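Local coordinates for enterobactin synthetase component F-related protein (Vibrio cholerae serotype O1, PDB 4OXI) that probably activates glycine with ATP as glycyl-adenylate, as an adenylation domain of a lipopolysaccharide modification pathway that confers resistance to antimicrobial peptides, at residues Phe297-His300 with His301-Thr304; Thr485-Arg488 with Arg489-Ala493; Thr520-Pro524 with Asp525-Ser529. All coordinates share one frame; numbering follows the deposited sequence.

Read together, the three contacts illustrate how a helix is started and how it is ended. Contact 1 closes helix 294-301 within the AMP-binding region, while contacts 2 and 3 close helix 480-491 and open helix 524-531. Contact 1 stands apart, its centre about 45 Å from those of the other two. Contacts 2 and 3 are centred about 10 Å from each other and touch directly: Thr491 CG2 comes within 3.5 Å of Trp527 CD2, and Thr520 OG1 lies 2.9 Å from Thr491 O. Glycyl-adenosine-5'-phosphate is bound by 21 residues spread between 266 and 477; contacts 2 and 3 follow that span, and falling within it does not make contact 1 part of the pocket.

Contact 1: residues Phe297-His300 with His301-Thr304; sequences FIHH and HQLT
Phe297, in the last turn of its helix, meets His301 one turn on, both through the backbone and through the rings. Its O accepts a hydrogen bond from His301 N, and its ring takes His301 CD2 over one face, toward the rim, with CE2 3.4 Å from that atom. The planes stand at 59°, an oblique meeting. Having CG anti to its own N (chi1 -171°) brings the phenyl ring alongside the next turn, where its CD1 lies 3.9 Å from Leu303 CD1. Ile298 continues the apolar patch: its side chain crosses that of Leu303 at about a right angle, CG1 4.0 Å from Leu303 CD1, while its O receives Leu303 N at 3.0 Å. His299 O is gripped twice by Gln302. The side-chain NE2 arrives in the carbonyl plane on a lone pair at 2.9 Å, whereas the backbone N sits above that plane at 3.2 Å. A bend at chi2 (-66°) brings NE2 back to His299 O. His300 turns the edge of its ring toward the face of His301, centroids 4.7 Å apart, and completes an aromatic cluster with Phe297. The positive phi of Gln302 and the bonds running back into the last turn define a Schellman motif, which ends the helix and releases the chain toward strand 305-308. Trp70 and Tyr284 add their rings to His301, and Phe297 rests on Val286 and Pro287. Arg257, at the start of strand 257-260, bonds to His301 O and Thr304, and Thr304 also pairs through its backbone with Leu332 of strand 332-336, so the helix end is joined to two sheets.

Contact 2: residues Thr485-Arg488 with Arg489-Ala493; sequences TVVR and RVTQA
The C-terminal end of helix 480-491 finishes with an ST turn, in which Thr491 OG1 accepts Ala493 N, two residues on, over 3.2 Å. The same hydroxyl donates to Val487 O at 2.8 Å while Thr491 N reaches that oxygen at 2.9 Å, the two approaching from opposite faces of the carbonyl plane. A chi1 of 69° sets OG1 between the backbone N and the carbonyl carbon. Thr491 CG2 lies 4.0 Å from Val487 CG1. The helix closes with Gln492 N bonding to Arg488 O, after which Gln492 turns to positive phi and curls its side chain back, NE2 donating to Arg489 O at 2.7 Å. Arg489 bends at chi3 (-49°) and returns along the helix, one guanidinium face toward Val486 CA, which lies off toward its rim, with NH1 3.7 Å from Val486 CG2; NH1 also bonds to Gln534. Arg488 runs extended to Glu484, in a salt bridge, and to His494 O. Val486 and Val490 pack on helix 524-531, and Val487 on strand 496-500. The threonine hydroxyl thus serves as donor and acceptor at once, tying the final turn to the departing chain, while the glutamine amide satisfies a carbonyl of that turn.

Contact 3: residues Thr520-Pro524 with Asp525-Ser529; sequences TQWQP and DLWLS
Trp527 and Trp522 form the aromatic part of this contact, an offset edge-to-face pair in which Trp527 directs its edge at the face of Trp522. The six-membered centroids are 5.3 Å apart with planes at 78°, and Trp527 CH2 comes to 3.7 Å from Trp522 CE3. Pro524 CD covers a face of the Trp522 ring near its rim.

Apolar and van der Waals packing adds to this. Thr520 CG2 meets the far end of the indole, 4.0 Å from Trp527 CZ2, and Pro524 CB lies 4.1 Å from Trp527 CE3. Leu526 and Gln523 run side by side in the same direction, Leu526 CD2 touching the amide NE2 of Gln523.

The element they build is a helix start: Gln523 holds the N-cap position, Pro524 opens helix 524-531, and Trp527, at the close of the first turn, folds back over the incoming chain. Its CG lies anti to the carbonyl carbon (chi1 -65°), which carries the indole back across the cap.

The polar contacts centre on the backbone. Gln523 O accepts Trp527 N at 3.0 Å, and the same oxygen sits 3.1 Å above the indole plane, toward its rim, so one carbonyl meets both backbone and ring of a single residue. Gln521 O approaches the other end of the indole obliquely, 3.2 Å from Trp527 CZ2. Leu528 N bonds to Pro524 O. Beyond the two segments, Trp527 packs on Val490 and Thr491 of helix 480-491, and Trp522 reaches Trp544 and Ala546 of strand 543-546.

Contact 1: residues Phe297-His300 with His301-Thr304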
loop_
_atom_site.group_PDB
_atom_site.type_symbol
_atom_site.label_atom_id
_atom_site.label_comp_id
_atom_site.label_asym_id
_atom_site.label_seq_id
_atom_site.Cartn_x
_atom_site.Cartn_y
_atom_site.Cartn_z
ATOM N N PHE A 297 -1.184 -20.606 4.100
ATOM C CA PHE A 297 -2.405 -19.843 4.357
ATOM C C PHE A 297 -3.372 -19.997 3.172
ATOM O O PHE A 297 -4.554 -20.269 3.354
ATOM C CB PHE A 297 -2.084 -18.360 4.635
ATOM C CG PHE A 297 -3.279 -17.561 5.108
ATOM C CD1 PHE A 297 -4.015 -16.794 4.224
ATOM C CD2 PHE A 297 -3.669 -17.589 6.438
ATOM C CE1 PHE A 297 -5.113 -16.072 4.662
ATOM C CE2 PHE A 297 -4.766 -16.879 6.880
ATOM C CZ PHE A 297 -5.493 -16.116 5.995
ATOM N N ILE A 298 -2.856 -19.844 1.954
ATOM C CA ILE A 298 -3.692 -19.942 0.758
ATOM C C ILE A 298 -4.380 -21.298 0.704
ATOM O O ILE A 298 -5.602 -21.383 0.556
ATOM C CB ILE A 298 -2.850 -19.737 -0.531
ATOM C CG1 ILE A 298 -2.505 -18.249 -0.708
ATOM C CG2 ILE A 298 -3.599 -20.262 -1.744
ATOM C CD1 ILE A 298 -1.126 -18.000 -1.293
ATOM N N HIS A 299 -3.593 -22.357 0.849
ATOM C CA HIS A 299 -4.140 -23.709 0.831
ATOM C C HIS A 299 -5.136 -23.973 1.976
ATOM O O HIS A 299 -6.215 -24.523 1.758
ATOM C CB HIS A 299 -3.006 -24.743 0.855
ATOM C CG HIS A 299 -3.493 -26.151 0.975
ATOM N ND1 HIS A 299 -4.059 -26.835 -0.080
ATOM C CD2 HIS A 299 -3.532 -26.992 2.035
ATOM C CE1 HIS A 299 -4.416 -28.041 0.323
ATOM N NE2 HIS A 299 -4.105 -28.163 1.601
ATOM N N HIS A 300 -4.768 -23.575 3.192
ATOM C CA HIS A 300 -5.628 -23.741 4.373
ATOM C C HIS A 300 -7.018 -23.140 4.176
ATOM O O HIS A 300 -8.033 -23.739 4.553
ATOM C CB HIS A 300 -4.953 -23.068 5.564
ATOM C CG HIS A 300 -5.589 -23.369 6.882
ATOM N ND1 HIS A 300 -6.530 -22.544 7.460
ATOM C CD2 HIS A 300 -5.384 -24.379 7.759
ATOM C CE1 HIS A 300 -6.896 -23.047 8.625
ATOM N NE2 HIS A 300 -6.215 -24.159 8.829
ATOM N N HIS A 301 -7.079 -21.954 3.577
ATOM C CA HIS A 301 -8.376 -21.301 3.385
ATOM C C HIS A 301 -8.899 -21.402 1.968
ATOM O O HIS A 301 -9.911 -20.787 1.660
ATOM C CB HIS A 301 -8.325 -19.817 3.790
ATOM C CG HIS A 301 -8.141 -19.604 5.256
ATOM N ND1 HIS A 301 -9.126 -19.891 6.179
ATOM C CD2 HIS A 301 -7.076 -19.159 5.964
ATOM C CE1 HIS A 301 -8.680 -19.624 7.393
ATOM N NE2 HIS A 301 -7.439 -19.175 7.291
ATOM N N GLN A 302 -8.209 -22.146 1.105
ATOM C CA GLN A 302 -8.642 -22.280 -0.280
ATOM C C GLN A 302 -8.869 -20.907 -0.927
ATOM O O GLN A 302 -9.906 -20.667 -1.538
ATOM C CB GLN A 302 -9.930 -23.122 -0.353
ATOM C CG GLN A 302 -9.721 -24.597 0.058
ATOM C CD GLN A 302 -8.817 -25.340 -0.925
ATOM O OE1 GLN A 302 -9.235 -25.669 -2.038
ATOM N NE2 GLN A 302 -7.564 -25.579 -0.528
ATOM N N LEU A 303 -7.906 -20.004 -0.781
ATOM C CA LEU A 303 -8.012 -18.683 -1.402
ATOM C C LEU A 303 -8.043 -18.819 -2.913
ATOM O O LEU A 303 -7.338 -19.649 -3.478
ATOM C CB LEU A 303 -6.832 -17.800 -1.004
ATOM C CG LEU A 303 -6.712 -17.496 0.492
ATOM C CD1 LEU A 303 -5.733 -16.345 0.722
ATOM C CD2 LEU A 303 -8.066 -17.169 1.108
ATOM N N THR A 304 -8.853 -17.992 -3.565
ATOM C CA THR A 304 -8.964 -18.050 -5.014
ATOM C C THR A 304 -8.267 -16.855 -5.651
ATOM O O THR A 304 -7.945 -16.882 -6.847
ATOM C CB THR A 304 -10.440 -18.111 -5.471
ATOM O OG1 THR A 304 -11.120 -16.924 -5.045
ATOM C CG2 THR A 304 -11.144 -19.325 -4.868
#

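Contact 2: residues Thr485-Arg488 with Arg489-Ala493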
loop_
_atom_site.group_PDB
_atom_site.type_symbol
_atom_site.label_atom_id
_atom_site.label_comp_id
_atom_site.label_asym_id
_atom_site.label_seq_id
_atom_site.Cartn_x
_atom_site.Cartn_y
_atom_site.Cartn_z
ATOM N N THR A 485 20.575 9.582 6.289
ATOM C CA THR A 485 20.358 10.819 7.031
ATOM C C THR A 485 20.233 10.564 8.526
ATOM O O THR A 485 20.814 11.284 9.340
ATOM C CB THR A 485 19.104 11.544 6.515
ATOM O OG1 THR A 485 19.369 12.053 5.200
ATOM C CG2 THR A 485 18.705 12.693 7.438
ATOM N N VAL A 486 19.481 9.524 8.882
ATOM C CA VAL A 486 19.300 9.138 10.280
ATOM C C VAL A 486 20.606 8.607 10.874
ATOM O O VAL A 486 20.983 8.969 11.990
ATOM C CB VAL A 486 18.174 8.073 10.433
ATOM C CG1 VAL A 486 18.221 7.418 11.816
ATOM C CG2 VAL A 486 16.783 8.689 10.142
ATOM N N VAL A 487 21.299 7.750 10.127
ATOM C CA VAL A 487 22.548 7.165 10.616
ATOM C C VAL A 487 23.630 8.243 10.791
ATOM O O VAL A 487 24.375 8.215 11.770
ATOM C CB VAL A 487 23.027 5.995 9.717
ATOM C CG1 VAL A 487 24.450 5.593 10.055
ATOM C CG2 VAL A 487 22.082 4.795 9.847
ATOM N N ARG A 488 23.690 9.199 9.859
ATOM C CA ARG A 488 24.593 10.350 9.978
ATOM C C ARG A 488 24.363 11.149 11.257
ATOM O O ARG A 488 25.321 11.495 11.952
ATOM C CB ARG A 488 24.469 11.294 8.776
ATOM C CG ARG A 488 25.391 10.954 7.627
ATOM C CD ARG A 488 25.313 11.977 6.487
ATOM N NE ARG A 488 25.952 11.416 5.303
ATOM C CZ ARG A 488 27.264 11.447 5.078
ATOM N NH1 ARG A 488 28.077 12.053 5.942
ATOM N NH2 ARG A 488 27.767 10.880 3.983
ATOM N N ARG A 489 23.098 11.458 11.544
ATOM C CA ARG A 489 22.722 12.180 12.761
ATOM C C ARG A 489 23.175 11.441 14.013
ATOM O O ARG A 489 23.784 12.024 14.907
ATOM C CB ARG A 489 21.200 12.337 12.847
ATOM C CG ARG A 489 20.634 13.595 12.217
ATOM C CD ARG A 489 19.346 14.021 12.938
ATOM N NE ARG A 489 18.405 12.913 13.114
ATOM C CZ ARG A 489 17.462 12.577 12.233
ATOM N NH1 ARG A 489 16.651 11.558 12.480
ATOM N NH2 ARG A 489 17.319 13.261 11.105
ATOM N N VAL A 490 22.854 10.151 14.064
ATOM C CA VAL A 490 23.069 9.334 15.245
ATOM C C VAL A 490 24.560 9.033 15.472
ATOM O O VAL A 490 25.030 9.017 16.605
ATOM C CB VAL A 490 22.246 8.031 15.150
ATOM C CG1 VAL A 490 22.629 7.071 16.243
ATOM C CG2 VAL A 490 20.746 8.336 15.203
ATOM N N THR A 491 25.309 8.811 14.399
ATOM C CA THR A 491 26.723 8.503 14.549
ATOM C C THR A 491 27.642 9.715 14.504
ATOM O O THR A 491 28.772 9.641 14.981
ATOM C CB THR A 491 27.199 7.497 13.494
ATOM O OG1 THR A 491 27.187 8.114 12.200
ATOM C CG2 THR A 491 26.296 6.264 13.504
ATOM N N GLN A 492 27.169 10.816 13.923
ATOM C CA GLN A 492 27.998 12.009 13.713
ATOM C C GLN A 492 29.200 11.709 12.819
ATOM O O GLN A 492 30.158 12.484 12.776
ATOM C CB GLN A 492 28.460 12.630 15.047
ATOM C CG GLN A 492 27.345 13.298 15.863
ATOM C CD GLN A 492 26.636 14.389 15.083
ATOM O OE1 GLN A 492 27.256 15.363 14.647
ATOM N NE2 GLN A 492 25.327 14.225 14.892
ATOM N N ALA A 493 29.139 10.587 12.103
ATOM C CA ALA A 493 30.191 10.204 11.163
ATOM C C ALA A 493 30.314 11.173 9.985
ATOM O O ALA A 493 29.336 11.783 9.560
ATOM C CB ALA A 493 29.951 8.782 10.649
#

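Contact 3: residues Thr520-Pro524 with Asp525-Ser529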
loop_
_atom_site.group_PDB
_atom_site.type_symbol
_atom_site.label_atom_id
_atom_site.label_comp_id
_atom_site.label_asym_id
_atom_site.label_seq_id
_atom_site.Cartn_x
_atom_site.Cartn_y
_atom_site.Cartn_z
ATOM N N THR A 520 34.945 7.857 13.789
ATOM C CA THR A 520 33.859 8.120 14.710
ATOM C C THR A 520 33.931 7.106 15.844
ATOM O O THR A 520 34.286 5.945 15.623
ATOM C CB THR A 520 32.485 8.099 13.986
ATOM O OG1 THR A 520 31.465 8.606 14.859
ATOM C CG2 THR A 520 32.128 6.691 13.540
ATOM N N GLN A 521 33.635 7.549 17.063
ATOM C CA GLN A 521 33.724 6.659 18.214
ATOM C C GLN A 521 32.771 5.480 18.071
ATOM O O GLN A 521 31.572 5.665 17.909
ATOM C CB GLN A 521 33.426 7.405 19.512
ATOM C CG GLN A 521 33.695 6.542 20.738
ATOM C CD GLN A 521 33.140 7.143 22.012
ATOM O OE1 GLN A 521 32.775 8.324 22.050
ATOM N NE2 GLN A 521 33.066 6.329 23.067
ATOM N N TRP A 522 33.305 4.268 18.131
ATOM C CA TRP A 522 32.505 3.074 17.872
ATOM C C TRP A 522 31.530 2.786 19.021
ATOM O O TRP A 522 31.924 2.262 20.059
ATOM C CB TRP A 522 33.441 1.896 17.634
ATOM C CG TRP A 522 32.790 0.615 17.225
ATOM C CD1 TRP A 522 32.609 -0.503 17.997
ATOM C CD2 TRP A 522 32.274 0.295 15.929
ATOM N NE1 TRP A 522 32.001 -1.495 17.260
ATOM C CE2 TRP A 522 31.780 -1.027 15.989
ATOM C CE3 TRP A 522 32.167 1.003 14.725
ATOM C CZ2 TRP A 522 31.194 -1.656 14.887
ATOM C CZ3 TRP A 522 31.582 0.377 13.632
ATOM C CH2 TRP A 522 31.104 -0.939 13.721
ATOM N N GLN A 523 30.258 3.147 18.835
ATOM C CA GLN A 523 29.225 2.893 19.839
ATOM C C GLN A 523 27.981 2.285 19.197
ATOM O O GLN A 523 26.915 2.910 19.201
ATOM C CB GLN A 523 28.814 4.200 20.526
ATOM C CG GLN A 523 29.955 5.030 21.079
ATOM C CD GLN A 523 29.476 6.334 21.680
ATOM O OE1 GLN A 523 29.326 7.341 20.978
ATOM N NE2 GLN A 523 29.227 6.323 22.985
ATOM N N PRO A 524 28.104 1.068 18.642
ATOM C CA PRO A 524 26.974 0.529 17.872
ATOM C C PRO A 524 25.746 0.155 18.715
ATOM O O PRO A 524 24.650 0.079 18.160
ATOM C CB PRO A 524 27.567 -0.705 17.191
ATOM C CG PRO A 524 28.729 -1.102 18.057
ATOM C CD PRO A 524 29.281 0.181 18.595
ATOM N N ASP A 525 25.908 -0.075 20.013
ATOM C CA ASP A 525 24.739 -0.312 20.868
ATOM C C ASP A 525 23.899 0.952 20.968
ATOM O O ASP A 525 22.674 0.917 20.835
ATOM C CB ASP A 525 25.159 -0.751 22.268
ATOM C CG ASP A 525 25.873 -2.085 22.263
ATOM O OD1 ASP A 525 27.040 -2.138 22.724
ATOM O OD2 ASP A 525 25.265 -3.077 21.794
ATOM N N LEU A 526 24.573 2.069 21.215
ATOM C CA LEU A 526 23.919 3.357 21.312
ATOM C C LEU A 526 23.272 3.740 19.966
ATOM O O LEU A 526 22.120 4.185 19.926
ATOM C CB LEU A 526 24.930 4.415 21.751
ATOM C CG LEU A 526 24.399 5.841 21.847
ATOM C CD1 LEU A 526 23.216 5.892 22.799
ATOM C CD2 LEU A 526 25.491 6.798 22.303
ATOM N N TRP A 527 24.015 3.544 18.878
ATOM C CA TRP A 527 23.535 3.841 17.527
ATOM C C TRP A 527 22.256 3.089 17.200
ATOM O O TRP A 527 21.299 3.671 16.692
ATOM C CB TRP A 527 24.576 3.430 16.501
ATOM C CG TRP A 527 25.843 4.205 16.573
ATOM C CD1 TRP A 527 26.071 5.369 17.257
ATOM C CD2 TRP A 527 27.076 3.866 15.934
ATOM N NE1 TRP A 527 27.372 5.778 17.069
ATOM C CE2 TRP A 527 28.012 4.868 16.265
ATOM C CE3 TRP A 527 27.479 2.811 15.107
ATOM C CZ2 TRP A 527 29.326 4.848 15.790
ATOM C CZ3 TRP A 527 28.790 2.789 14.642
ATOM C CH2 TRP A 527 29.694 3.801 14.984
ATOM N N LEU A 528 22.272 1.787 17.475
ATOM C CA LEU A 528 21.134 0.916 17.248
ATOM C C LEU A 528 19.930 1.394 18.051
ATOM O O LEU A 528 18.814 1.482 17.535
ATOM C CB LEU A 528 21.494 -0.506 17.663
ATOM C CG LEU A 528 20.451 -1.575 17.376
ATOM C CD1 LEU A 528 20.099 -1.537 15.900
ATOM C CD2 LEU A 528 20.942 -2.954 17.781
ATOM N N SER A 529 20.171 1.718 19.315
ATOM C CA SER A 529 19.113 2.172 20.209
ATOM C C SER A 529 18.421 3.433 19.688
ATOM O O SER A 529 17.197 3.532 19.714
ATOM C CB SER A 529 19.672 2.407 21.615
ATOM O OG SER A 529 18.863 3.322 22.327
#